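Local coordinates for single-stranded DNA specific exonuclease RecJ (Thermus thermophilus, PDB 2ZXP), which degrades single-stranded DNA from the 5' end toward the 3' end as a divalent-metal-dependent exonuclease, at residues L53-L58 against A176-L181; I75-D80 against L131-D136; D326-A331 against T355-F360; L372-A377 against A419-P424. All blocks are in the same frame, centred on the assembly; numbering follows the deposited sequence.

Overall arrangement
The four contacts follow the chain in two groups. Contact 2 joins strands 74-78 and 131-134 of the five-stranded parallel sheet in the DHH domain and carries the manganese pair. Contact 1 spans it in sequence, fastening the loop before helix 58-70 to the one after strand 171-173, the last strand of the same sheet; the centres of the two lie about 20 Å apart. Contacts 3 and 4, centres about 10 Å apart, touch each other through loops beside the five-stranded mixed sheet of the DHHA1 domain. Their nearest atoms stay about 17 Å or more from the first pair, so neither contact 3 nor contact 4 touches the metal-site contact.

Contact 1 of 4, residues L53-L58 against A176-L181; sequences LPLKGL and ALTPDL
K56 and T178 bring the two backbones to a CA-CA distance of 5.1 Å, where the type II beta turn L55-L58 meets the loop that follows the short 3-10 segment ending at L177. An inverse gamma turn centred on P54 precedes the beta turn, and G57, with a positive phi, stands at the N-cap position of helix 58-70. The contact therefore ties the start of that helix to the loop between strand 171-173 of the DHH-domain sheet and helix 187-201. The one hydrogen bond across it runs from K56 N to T178 OG1, 2.8 Å long and almost straight at 177°. T178 places OG1 anti to its own carbonyl carbon (chi1 -61°), which leaves CG2 turned to P54 O at 3.8 Å. K56 bends its chain at chi2 and chi3, bringing its aliphatic part over the L177 carbonyl, with CE 3.5 Å from L177 O. On the other side of the threonine, L181 lays its forked end across two leucines, one methyl on L53 and the other on L55. L55 continues inward onto V173 and L193, about 8 Å from the side chain of the manganese ligand H160. The L181 fork is fitted unevenly, since CD1 lies 4.0 Å from L53 CD2 while CD2 presses to 3.3 Å against L55 CD2, tighter than usual van der Waals contact.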
loop_
_atom_site.group_PDB
_atom_site.type_symbol
_atom_site.label_atom_id
_atom_site.label_comp_id
_atom_site.label_asym_id
_atom_site.label_seq_id
_atom_site.Cartn_x
_atom_site.Cartn_y
_atom_site.Cartn_z
ATOM N N LEU A 53 -2.526 -12.162 -20.004
ATOM C CA LEU A 53 -2.383 -10.774 -20.445
ATOM C C LEU A 53 -1.649 -10.738 -21.777
ATOM O O LEU A 53 -0.624 -11.383 -21.921
ATOM C CB LEU A 53 -1.574 -9.980 -19.440
ATOM C CG LEU A 53 -2.161 -9.365 -18.186
ATOM C CD1 LEU A 53 -1.039 -8.611 -17.513
ATOM C CD2 LEU A 53 -3.291 -8.399 -18.519
ATOM N N PRO A 54 -2.166 -9.981 -22.765
ATOM C CA PRO A 54 -1.572 -9.846 -24.102
ATOM C C PRO A 54 -0.352 -8.926 -24.171
ATOM O O PRO A 54 -0.394 -7.913 -24.863
ATOM C CB PRO A 54 -2.722 -9.287 -24.928
ATOM C CG PRO A 54 -3.377 -8.371 -23.944
ATOM C CD PRO A 54 -3.439 -9.239 -22.696
ATOM N N LEU A 55 0.726 -9.273 -23.476
ATOM C CA LEU A 55 1.938 -8.446 -23.497
ATOM C C LEU A 55 2.618 -8.538 -24.855
ATOM O O LEU A 55 2.575 -9.568 -25.517
ATOM C CB LEU A 55 2.952 -8.909 -22.433
ATOM C CG LEU A 55 2.494 -9.134 -20.993
ATOM C CD1 LEU A 55 3.601 -9.808 -20.194
ATOM C CD2 LEU A 55 2.119 -7.825 -20.368
ATOM N N LYS A 56 3.276 -7.457 -25.243
ATOM C CA LYS A 56 4.015 -7.398 -26.489
ATOM C C LYS A 56 5.251 -8.312 -26.444
ATOM O O LYS A 56 6.043 -8.258 -25.500
ATOM C CB LYS A 56 4.443 -5.957 -26.753
ATOM C CG LYS A 56 4.328 -5.561 -28.226
ATOM C CD LYS A 56 5.677 -5.498 -28.916
ATOM C CE LYS A 56 6.431 -4.237 -28.548
ATOM N NZ LYS A 56 7.567 -4.011 -29.505
ATOM N N GLY A 57 5.404 -9.150 -27.468
ATOM C CA GLY A 57 6.537 -10.059 -27.525
ATOM C C GLY A 57 6.250 -11.424 -26.922
ATOM O O GLY A 57 7.014 -12.366 -27.144
ATOM N N LEU A 58 5.149 -11.546 -26.176
ATOM C CA LEU A 58 4.796 -12.812 -25.526
ATOM C C LEU A 58 4.556 -13.991 -26.486
ATOM O O LEU A 58 5.067 -15.093 -26.266
ATOM C CB LEU A 58 3.575 -12.610 -24.625
ATOM C CG LEU A 58 3.285 -13.717 -23.601
ATOM C CD1 LEU A 58 4.437 -13.800 -22.600
ATOM C CD2 LEU A 58 1.974 -13.437 -22.848
ATOM N N ALA A 176 5.724 -2.484 -19.782
ATOM C CA ALA A 176 5.901 -1.091 -20.190
ATOM C C ALA A 176 6.129 -0.916 -21.690
ATOM O O ALA A 176 6.176 0.212 -22.168
ATOM C CB ALA A 176 7.063 -0.467 -19.420
ATOM N N LEU A 177 6.288 -2.015 -22.425
ATOM C CA LEU A 177 6.508 -1.930 -23.868
ATOM C C LEU A 177 5.226 -2.314 -24.570
ATOM O O LEU A 177 5.160 -2.403 -25.795
ATOM C CB LEU A 177 7.640 -2.856 -24.311
ATOM C CG LEU A 177 9.002 -2.600 -23.665
ATOM C CD1 LEU A 177 10.029 -3.558 -24.285
ATOM C CD2 LEU A 177 9.424 -1.136 -23.859
ATOM N N THR A 178 4.206 -2.554 -23.763
ATOM C CA THR A 178 2.898 -2.909 -24.266
ATOM C C THR A 178 2.050 -1.658 -24.102
ATOM O O THR A 178 1.607 -1.325 -22.999
ATOM C CB THR A 178 2.301 -4.076 -23.461
ATOM O OG1 THR A 178 3.152 -5.225 -23.596
ATOM C CG2 THR A 178 0.902 -4.410 -23.952
ATOM N N PRO A 179 1.842 -0.929 -25.205
ATOM C CA PRO A 179 1.044 0.304 -25.189
ATOM C C PRO A 179 -0.378 0.046 -24.719
ATOM O O PRO A 179 -0.969 -0.968 -25.085
ATOM C CB PRO A 179 1.108 0.781 -26.641
ATOM C CG PRO A 179 1.302 -0.497 -27.423
ATOM C CD PRO A 179 2.302 -1.248 -26.573
ATOM N N ASP A 180 -0.902 0.963 -23.903
ATOM C CA ASP A 180 -2.259 0.873 -23.358
ATOM C C ASP A 180 -2.277 0.108 -22.048
ATOM O O ASP A 180 -2.717 0.636 -21.028
ATOM C CB ASP A 180 -3.214 0.201 -24.372
ATOM C CG ASP A 180 -4.508 -0.343 -23.728
ATOM O OD1 ASP A 180 -5.323 -0.959 -24.467
ATOM O OD2 ASP A 180 -4.713 -0.162 -22.498
ATOM N N LEU A 181 -1.810 -1.136 -22.087
ATOM C CA LEU A 181 -1.780 -2.003 -20.910
ATOM C C LEU A 181 -1.572 -1.238 -19.600
ATOM O O LEU A 181 -0.542 -0.571 -19.412
ATOM C CB LEU A 181 -0.678 -3.047 -21.053
ATOM C CG LEU A 181 -0.773 -4.169 -20.018
ATOM C CD1 LEU A 181 -1.893 -5.117 -20.403
ATOM C CD2 LEU A 181 0.538 -4.904 -19.955
#

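Contact 2 of 4, residues I75-D80 against L131-D136; sequences IRVHGD and LFLTVD. With MN (manganese (II) ion), chain C; MN (manganese (II) ion), chain B.
D80 and D136, just beyond the C-terminal ends of two neighbouring parallel strands in the DHH-domain sheet, converge on one manganese ion through D80 OD1 at 2.2 Å and D136 OD1 at 1.9 Å. D136 also reaches the second manganese with OD2, at 2.1 Å, so its carboxylate bridges the pair, and a water lies 2.5 Å from each metal. Behind this site strands 75-78 and 131-134 run at 19° to each other, paired by alternating backbone bonds such as R76 N to L131 O and L133 N to R76 O. I75, V77, L131 and L133 share one face, on which V77 and L133 pack against helix 83-98, with I75 CG2 3.7 Å from L133 CD1. On the opposite face R76 brings CD to the edge of the F132 ring, 3.7 Å from CE1. The H78 ring meets F132 obliquely, planes 45° apart. D82, which forms a DxD pattern with D80, joins the first metal, while D84, H160 and D221 complete the second; H161 NE2 also hydrogen-bonds to D136 OD2. With one oxygen on each ion, the D136 carboxylate is well placed to hold the two together, consistent with the need for two metals in nuclease activity.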
loop_
_atom_site.group_PDB
_atom_site.type_symbol
_atom_site.label_atom_id
_atom_site.label_comp_id
_atom_site.label_asym_id
_atom_site.label_seq_id
_atom_site.Cartn_x
_atom_site.Cartn_y
_atom_site.Cartn_z
ATOM N N ILE A 75 18.604 -24.433 -22.720
ATOM C CA ILE A 75 18.062 -23.195 -22.187
ATOM C C ILE A 75 18.666 -22.808 -20.841
ATOM O O ILE A 75 18.665 -23.585 -19.899
ATOM C CB ILE A 75 16.536 -23.328 -22.043
ATOM C CG1 ILE A 75 15.932 -23.604 -23.425
ATOM C CG2 ILE A 75 15.925 -22.045 -21.466
ATOM C CD1 ILE A 75 14.505 -24.066 -23.389
ATOM N N ARG A 76 19.205 -21.605 -20.764
ATOM C CA ARG A 76 19.766 -21.107 -19.515
ATOM C C ARG A 76 18.861 -19.987 -19.009
ATOM O O ARG A 76 18.599 -19.021 -19.731
ATOM C CB ARG A 76 21.184 -20.570 -19.725
ATOM C CG ARG A 76 21.713 -19.796 -18.525
ATOM C CD ARG A 76 23.175 -19.429 -18.636
ATOM N NE ARG A 76 24.030 -20.584 -18.392
ATOM C CZ ARG A 76 25.165 -20.527 -17.698
ATOM N NH1 ARG A 76 25.564 -19.362 -17.189
ATOM N NH2 ARG A 76 25.898 -21.628 -17.492
ATOM N N VAL A 77 18.364 -20.128 -17.782
ATOM C CA VAL A 77 17.494 -19.109 -17.201
ATOM C C VAL A 77 18.325 -18.260 -16.244
ATOM O O VAL A 77 18.832 -18.738 -15.223
ATOM C CB VAL A 77 16.306 -19.740 -16.454
ATOM C CG1 VAL A 77 15.523 -18.672 -15.698
ATOM C CG2 VAL A 77 15.396 -20.436 -17.441
ATOM N N HIS A 78 18.463 -16.997 -16.619
ATOM C CA HIS A 78 19.234 -15.992 -15.885
ATOM C C HIS A 78 18.208 -15.106 -15.177
ATOM O O HIS A 78 17.549 -14.291 -15.818
ATOM C CB HIS A 78 20.041 -15.179 -16.899
ATOM C CG HIS A 78 20.880 -14.089 -16.302
ATOM N ND1 HIS A 78 22.240 -14.222 -16.090
ATOM C CD2 HIS A 78 20.562 -12.827 -15.921
ATOM C CE1 HIS A 78 22.721 -13.088 -15.608
ATOM N NE2 HIS A 78 21.723 -12.226 -15.495
ATOM N N GLY A 79 18.054 -15.279 -13.868
ATOM C CA GLY A 79 17.089 -14.476 -13.148
ATOM C C GLY A 79 17.755 -13.545 -12.168
ATOM O O GLY A 79 18.968 -13.564 -12.026
ATOM N N ASP A 80 16.975 -12.704 -11.498
ATOM C CA ASP A 80 17.560 -11.796 -10.519
ATOM C C ASP A 80 17.702 -12.577 -9.208
ATOM O O ASP A 80 17.228 -13.703 -9.108
ATOM C CB ASP A 80 16.677 -10.572 -10.309
ATOM C CG ASP A 80 17.361 -9.523 -9.463
ATOM O OD1 ASP A 80 16.696 -8.553 -9.057
ATOM O OD2 ASP A 80 18.574 -9.667 -9.206
ATOM N N LEU A 131 19.687 -21.001 -25.933
ATOM C CA LEU A 131 18.689 -19.975 -25.676
ATOM C C LEU A 131 18.979 -19.406 -24.268
ATOM O O LEU A 131 19.198 -20.136 -23.305
ATOM C CB LEU A 131 17.278 -20.559 -25.776
ATOM C CG LEU A 131 16.132 -19.572 -25.491
ATOM C CD1 LEU A 131 16.176 -18.441 -26.507
ATOM C CD2 LEU A 131 14.781 -20.278 -25.548
ATOM N N PHE A 132 18.995 -18.088 -24.171
ATOM C CA PHE A 132 19.304 -17.408 -22.925
ATOM C C PHE A 132 18.046 -16.659 -22.473
ATOM O O PHE A 132 17.533 -15.811 -23.194
ATOM C CB PHE A 132 20.459 -16.439 -23.198
ATOM C CG PHE A 132 21.082 -15.853 -21.963
ATOM C CD1 PHE A 132 21.822 -16.651 -21.091
ATOM C CD2 PHE A 132 20.985 -14.477 -21.699
ATOM C CE1 PHE A 132 22.463 -16.082 -19.973
ATOM C CE2 PHE A 132 21.625 -13.902 -20.587
ATOM C CZ PHE A 132 22.365 -14.706 -19.725
ATOM N N LEU A 133 17.548 -16.975 -21.287
ATOM C CA LEU A 133 16.328 -16.346 -20.768
ATOM C C LEU A 133 16.615 -15.548 -19.513
ATOM O O LEU A 133 16.979 -16.124 -18.489
ATOM C CB LEU A 133 15.281 -17.410 -20.407
ATOM C CG LEU A 133 14.171 -17.807 -21.375
ATOM C CD1 LEU A 133 13.609 -19.161 -20.983
ATOM C CD2 LEU A 133 13.082 -16.756 -21.337
ATOM N N THR A 134 16.444 -14.232 -19.587
ATOM C CA THR A 134 16.677 -13.390 -18.419
ATOM C C THR A 134 15.345 -13.176 -17.748
ATOM O O THR A 134 14.355 -12.924 -18.422
ATOM C CB THR A 134 17.219 -12.006 -18.798
ATOM O OG1 THR A 134 16.268 -11.340 -19.651
ATOM C CG2 THR A 134 18.564 -12.144 -19.492
ATOM N N VAL A 135 15.318 -13.272 -16.427
ATOM C CA VAL A 135 14.086 -13.083 -15.684
ATOM C C VAL A 135 14.274 -11.912 -14.730
ATOM O O VAL A 135 15.290 -11.816 -14.049
ATOM C CB VAL A 135 13.715 -14.359 -14.873
ATOM C CG1 VAL A 135 12.484 -14.119 -14.053
ATOM C CG2 VAL A 135 13.476 -15.512 -15.814
ATOM N N ASP A 136 13.292 -11.023 -14.700
ATOM C CA ASP A 136 13.330 -9.861 -13.831
ATOM C C ASP A 136 14.569 -8.998 -14.090
ATOM O O ASP A 136 15.042 -8.305 -13.191
ATOM C CB ASP A 136 13.311 -10.319 -12.373
ATOM C CG ASP A 136 13.063 -9.178 -11.394
ATOM O OD1 ASP A 136 13.663 -9.208 -10.310
ATOM O OD2 ASP A 136 12.261 -8.263 -11.682
HETATM MN MN MN C . 14.469 -8.385 -8.773
HETATM MN MN MN B . 11.164 -7.478 -10.082
HETATM O O HOH W 1 12.463 -7.056 -7.960
#

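Contact 3 of 4, residues D326-A331 against T355-F360; sequences DPEAKA and TLRPVF
R357 reaches across to E328 and K330, its guanidinium forming a salt bridge from NH2 to E328 OE2 at 3.1 Å. The bond is weak and bent, 130° at the hydrogen, and the carboxylate plane stands 83° from that of the guanidinium. K330 backbone lies over one face of the same group, its N 3.7 Å above the plane, and its side chain runs alongside the arginine in the same direction. A water in the guanidinium plane accepts from R357 NH1 at 2.9 Å and donates to K330 O, joining the arginine to the backbone it packs on. A bend at chi2 (-62°) sets the guanidinium beside the K330 backbone. Next along the chain, P358 sets CD 3.2 Å from K330 O, and A331 CB touches the F360 ring at CE1, 4.3 Å away. A331 leads into strand 332-335 and F360 lies in strand 359-363, so the contact lies where the parallel pairing of these strands in the DHHA1 sheet begins. Farther out, E328 OE1 forms a salt bridge with R2, R357 NH1 forms another with D423, and R4 binds L356 O. K330 NZ sits 4.3 Å from R357 NH2, a proximity of like charges that the carboxylates of E328 and D423 would be expected to offset; through the same bridges E328 ties in the N-terminal segment, and R357 the loop before strand 426-433.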
loop_
_atom_site.group_PDB
_atom_site.type_symbol
_atom_site.label_atom_id
_atom_site.label_comp_id
_atom_site.label_asym_id
_atom_site.label_seq_id
_atom_site.Cartn_x
_atom_site.Cartn_y
_atom_site.Cartn_z
ATOM N N ASP A 326 20.884 12.965 11.954
ATOM C CA ASP A 326 19.462 12.864 11.607
ATOM C C ASP A 326 18.626 14.159 11.640
ATOM O O ASP A 326 17.990 14.512 10.640
ATOM C CB ASP A 326 18.789 11.827 12.509
ATOM C CG ASP A 326 18.962 10.406 11.997
ATOM O OD1 ASP A 326 20.112 10.007 11.729
ATOM O OD2 ASP A 326 17.945 9.682 11.866
ATOM N N PRO A 327 18.646 14.894 12.774
ATOM C CA PRO A 327 17.890 16.141 12.958
ATOM C C PRO A 327 16.873 16.481 11.857
ATOM O O PRO A 327 16.176 15.592 11.326
ATOM C CB PRO A 327 18.995 17.194 13.093
ATOM C CG PRO A 327 20.254 16.381 13.537
ATOM C CD PRO A 327 19.815 14.926 13.667
ATOM N N GLU A 328 16.789 17.774 11.547
ATOM C CA GLU A 328 15.905 18.297 10.513
ATOM C C GLU A 328 16.850 18.752 9.413
ATOM O O GLU A 328 16.833 19.912 9.019
ATOM C CB GLU A 328 15.118 19.491 11.060
ATOM C CG GLU A 328 14.268 19.170 12.298
ATOM C CD GLU A 328 12.839 18.741 11.953
ATOM O OE1 GLU A 328 12.193 18.066 12.793
ATOM O OE2 GLU A 328 12.358 19.093 10.850
ATOM N N ALA A 329 17.657 17.812 8.918
ATOM C CA ALA A 329 18.675 18.072 7.909
ATOM C C ALA A 329 18.291 18.202 6.445
ATOM O O ALA A 329 19.066 18.758 5.671
ATOM C CB ALA A 329 19.787 17.033 8.038
ATOM N N LYS A 330 17.134 17.700 6.045
ATOM C CA LYS A 330 16.716 17.782 4.639
ATOM C C LYS A 330 17.189 16.563 3.868
ATOM O O LYS A 330 16.541 16.150 2.901
ATOM C CB LYS A 330 17.252 19.047 3.949
ATOM C CG LYS A 330 16.293 20.239 3.937
ATOM C CD LYS A 330 15.924 20.683 5.345
ATOM C CE LYS A 330 15.166 22.005 5.324
ATOM N NZ LYS A 330 14.568 22.299 6.665
ATOM N N ALA A 331 18.334 16.020 4.283
ATOM C CA ALA A 331 18.914 14.818 3.690
ATOM C C ALA A 331 19.851 14.207 4.713
ATOM O O ALA A 331 20.707 14.887 5.258
ATOM C CB ALA A 331 19.666 15.137 2.412
ATOM N N THR A 355 11.971 9.411 10.345
ATOM C CA THR A 355 12.558 10.713 10.073
ATOM C C THR A 355 11.911 11.540 8.953
ATOM O O THR A 355 12.081 12.762 8.890
ATOM C CB THR A 355 14.068 10.403 9.770
ATOM O OG1 THR A 355 14.885 10.891 10.833
ATOM C CG2 THR A 355 14.488 10.908 8.428
ATOM N N LEU A 356 11.170 10.875 8.072
ATOM C CA LEU A 356 10.536 11.558 6.950
ATOM C C LEU A 356 11.557 12.442 6.200
ATOM O O LEU A 356 11.314 13.625 5.956
ATOM C CB LEU A 356 9.321 12.383 7.439
ATOM C CG LEU A 356 7.949 11.671 7.630
ATOM C CD1 LEU A 356 8.100 10.168 7.520
ATOM C CD2 LEU A 356 7.331 12.017 8.983
ATOM N N ARG A 357 12.694 11.835 5.837
ATOM C CA ARG A 357 13.791 12.499 5.105
ATOM C C ARG A 357 14.466 11.503 4.157
ATOM O O ARG A 357 14.570 10.318 4.466
ATOM C CB ARG A 357 14.864 12.987 6.074
ATOM C CG ARG A 357 14.431 14.021 7.065
ATOM C CD ARG A 357 13.983 15.267 6.364
ATOM N NE ARG A 357 13.747 16.334 7.336
ATOM C CZ ARG A 357 13.346 17.559 7.014
ATOM N NH1 ARG A 357 13.135 17.881 5.745
ATOM N NH2 ARG A 357 13.145 18.449 7.966
ATOM N N PRO A 358 14.942 11.960 2.993
ATOM C CA PRO A 358 15.581 10.950 2.155
ATOM C C PRO A 358 16.824 10.496 2.936
ATOM O O PRO A 358 17.363 11.260 3.741
ATOM C CB PRO A 358 15.946 11.719 0.881
ATOM C CG PRO A 358 15.175 13.024 0.969
ATOM C CD PRO A 358 15.105 13.311 2.431
ATOM N N VAL A 359 17.258 9.254 2.729
ATOM C CA VAL A 359 18.415 8.733 3.437
ATOM C C VAL A 359 19.430 8.187 2.444
ATOM O O VAL A 359 19.080 7.463 1.498
ATOM C CB VAL A 359 18.007 7.627 4.435
ATOM C CG1 VAL A 359 19.255 7.026 5.108
ATOM C CG2 VAL A 359 17.087 8.224 5.503
ATOM N N PHE A 360 20.684 8.563 2.642
ATOM C CA PHE A 360 21.759 8.136 1.766
ATOM C C PHE A 360 22.801 7.459 2.623
ATOM O O PHE A 360 23.331 8.076 3.547
ATOM C CB PHE A 360 22.412 9.338 1.082
ATOM C CG PHE A 360 21.490 10.110 0.174
ATOM C CD1 PHE A 360 20.548 11.000 0.696
ATOM C CD2 PHE A 360 21.592 9.971 -1.210
ATOM C CE1 PHE A 360 19.721 11.747 -0.152
ATOM C CE2 PHE A 360 20.785 10.698 -2.055
ATOM C CZ PHE A 360 19.844 11.593 -1.527
HETATM O O HOH W 2 13.717 17.191 2.959
#

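Contact 4 of 4, residues L372-A377 against A419-P424; sequences LAPISA and ARFPDP
A type II' beta turn, L372 to I375, links strand 366-370 to helix 377-382 in the DHHA1 domain and packs on the proline-rich loop 419-424. No hydrogen bond crosses between the two; the contact is made by apolar side chains and the carbonyl oxygens of P374 and P422. P424 is the central piece on its side. Its ring receives L372, whose side chain meets it at about a right angle, CG lying 3.7 Å from P424 CB. L372 holds CG between its backbone N and carbonyl carbon (chi1 76°), an orientation that brings CD2 to 3.9 Å from P424 CG. I375 comes from the other end of the turn, extending CD1 to 4.3 Å from P424 CG. At the corner of the turn P374 projects toward the facing loop. Its CG stands 3.7 Å from P422 O and 3.9 Å from F421 CB, while the proline and phenylalanine side chains slide past each other in opposite directions. The F421 ring itself lies obliquely to P374 O, with CD2 at 3.7 Å. I375 CG1 also reaches F421 CB, so the phenylalanine touches both P374 and I375, the last two residues of the turn. Y417 meets the F421 ring from helix 407-418, and S376 caps helix 377-382 through its OG and E379 N. Further along, R4 binds P424 O and R357 packs on the P424 ring, placing the contact where helix 407-418 gives way to strand 426-433, which lies beside strand 5-9 in the eight-stranded mixed sheet.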
loop_
_atom_site.group_PDB
_atom_site.type_symbol
_atom_site.label_atom_id
_atom_site.label_comp_id
_atom_site.label_asym_id
_atom_site.label_seq_id
_atom_site.Cartn_x
_atom_site.Cartn_y
_atom_site.Cartn_z
ATOM N N LEU A 372 11.627 10.050 -0.434
ATOM C CA LEU A 372 10.177 10.209 -0.507
ATOM C C LEU A 372 9.815 11.618 -0.951
ATOM O O LEU A 372 10.668 12.382 -1.410
ATOM C CB LEU A 372 9.546 9.980 0.865
ATOM C CG LEU A 372 9.694 11.131 1.872
ATOM C CD1 LEU A 372 8.938 10.783 3.141
ATOM C CD2 LEU A 372 11.170 11.385 2.185
ATOM N N ALA A 373 8.530 11.930 -0.804
ATOM C CA ALA A 373 7.972 13.253 -1.069
ATOM C C ALA A 373 8.407 13.869 -2.383
ATOM O O ALA A 373 8.406 13.172 -3.404
ATOM C CB ALA A 373 8.305 14.157 0.097
ATOM N N PRO A 374 8.774 15.171 -2.404
ATOM C CA PRO A 374 9.168 15.647 -3.733
ATOM C C PRO A 374 10.636 15.376 -4.094
ATOM O O PRO A 374 11.103 15.788 -5.155
ATOM C CB PRO A 374 8.857 17.140 -3.657
ATOM C CG PRO A 374 9.256 17.472 -2.269
ATOM C CD PRO A 374 8.671 16.310 -1.470
ATOM N N ILE A 375 11.369 14.695 -3.217
ATOM C CA ILE A 375 12.770 14.411 -3.500
ATOM C C ILE A 375 12.987 13.074 -4.201
ATOM O O ILE A 375 12.925 12.010 -3.587
ATOM C CB ILE A 375 13.604 14.453 -2.216
ATOM C CG1 ILE A 375 13.430 15.819 -1.547
ATOM C CG2 ILE A 375 15.081 14.245 -2.550
ATOM C CD1 ILE A 375 13.983 15.894 -0.155
ATOM N N SER A 376 13.221 13.146 -5.503
ATOM C CA SER A 376 13.476 11.976 -6.311
ATOM C C SER A 376 14.853 11.425 -5.935
ATOM O O SER A 376 15.869 12.148 -6.000
ATOM C CB SER A 376 13.468 12.354 -7.789
ATOM O OG SER A 376 14.013 11.316 -8.583
ATOM N N ALA A 377 14.884 10.148 -5.545
ATOM C CA ALA A 377 16.123 9.506 -5.141
ATOM C C ALA A 377 17.184 9.554 -6.226
ATOM O O ALA A 377 18.307 10.012 -5.991
ATOM C CB ALA A 377 15.865 8.059 -4.743
ATOM N N ALA A 419 17.609 20.684 -0.239
ATOM C CA ALA A 419 17.190 21.967 0.317
ATOM C C ALA A 419 16.439 22.814 -0.721
ATOM O O ALA A 419 15.836 23.830 -0.390
ATOM C CB ALA A 419 18.402 22.726 0.854
ATOM N N ARG A 420 16.477 22.384 -1.977
ATOM C CA ARG A 420 15.777 23.089 -3.043
ATOM C C ARG A 420 14.270 22.839 -2.910
ATOM O O ARG A 420 13.440 23.636 -3.374
ATOM C CB ARG A 420 16.268 22.592 -4.415
ATOM C CG ARG A 420 17.580 23.230 -4.883
ATOM C CD ARG A 420 18.299 22.406 -5.949
ATOM N NE ARG A 420 17.477 22.101 -7.122
ATOM C CZ ARG A 420 17.898 21.388 -8.170
ATOM N NH1 ARG A 420 19.139 20.905 -8.204
ATOM N NH2 ARG A 420 17.079 21.144 -9.188
ATOM N N PHE A 421 13.926 21.735 -2.250
ATOM C CA PHE A 421 12.534 21.360 -2.099
ATOM C C PHE A 421 11.921 21.604 -0.737
ATOM O O PHE A 421 12.622 21.775 0.269
ATOM C CB PHE A 421 12.352 19.886 -2.465
ATOM C CG PHE A 421 12.852 19.544 -3.834
ATOM C CD1 PHE A 421 14.216 19.413 -4.076
ATOM C CD2 PHE A 421 11.968 19.381 -4.888
ATOM C CE1 PHE A 421 14.695 19.127 -5.346
ATOM C CE2 PHE A 421 12.437 19.094 -6.170
ATOM C CZ PHE A 421 13.808 18.968 -6.398
ATOM N N PRO A 422 10.579 21.660 -0.698
ATOM C CA PRO A 422 9.871 21.874 0.564
ATOM C C PRO A 422 9.989 20.561 1.329
ATOM O O PRO A 422 10.177 19.505 0.718
ATOM C CB PRO A 422 8.438 22.145 0.113
ATOM C CG PRO A 422 8.334 21.320 -1.183
ATOM C CD PRO A 422 9.647 21.634 -1.842
ATOM N N ASP A 423 9.895 20.621 2.651
ATOM C CA ASP A 423 9.992 19.417 3.459
ATOM C C ASP A 423 8.981 18.338 3.066
ATOM O O ASP A 423 7.863 18.643 2.651
ATOM C CB ASP A 423 9.793 19.764 4.929
ATOM C CG ASP A 423 10.933 20.580 5.490
ATOM O OD1 ASP A 423 10.776 21.100 6.616
ATOM O OD2 ASP A 423 11.986 20.689 4.806
ATOM N N PRO A 424 9.384 17.056 3.167
ATOM C CA PRO A 424 8.492 15.939 2.834
ATOM C C PRO A 424 7.396 15.897 3.907
ATOM O O PRO A 424 7.662 16.152 5.089
ATOM C CB PRO A 424 9.408 14.713 2.920
ATOM C CG PRO A 424 10.776 15.279 2.586
ATOM C CD PRO A 424 10.769 16.583 3.351
#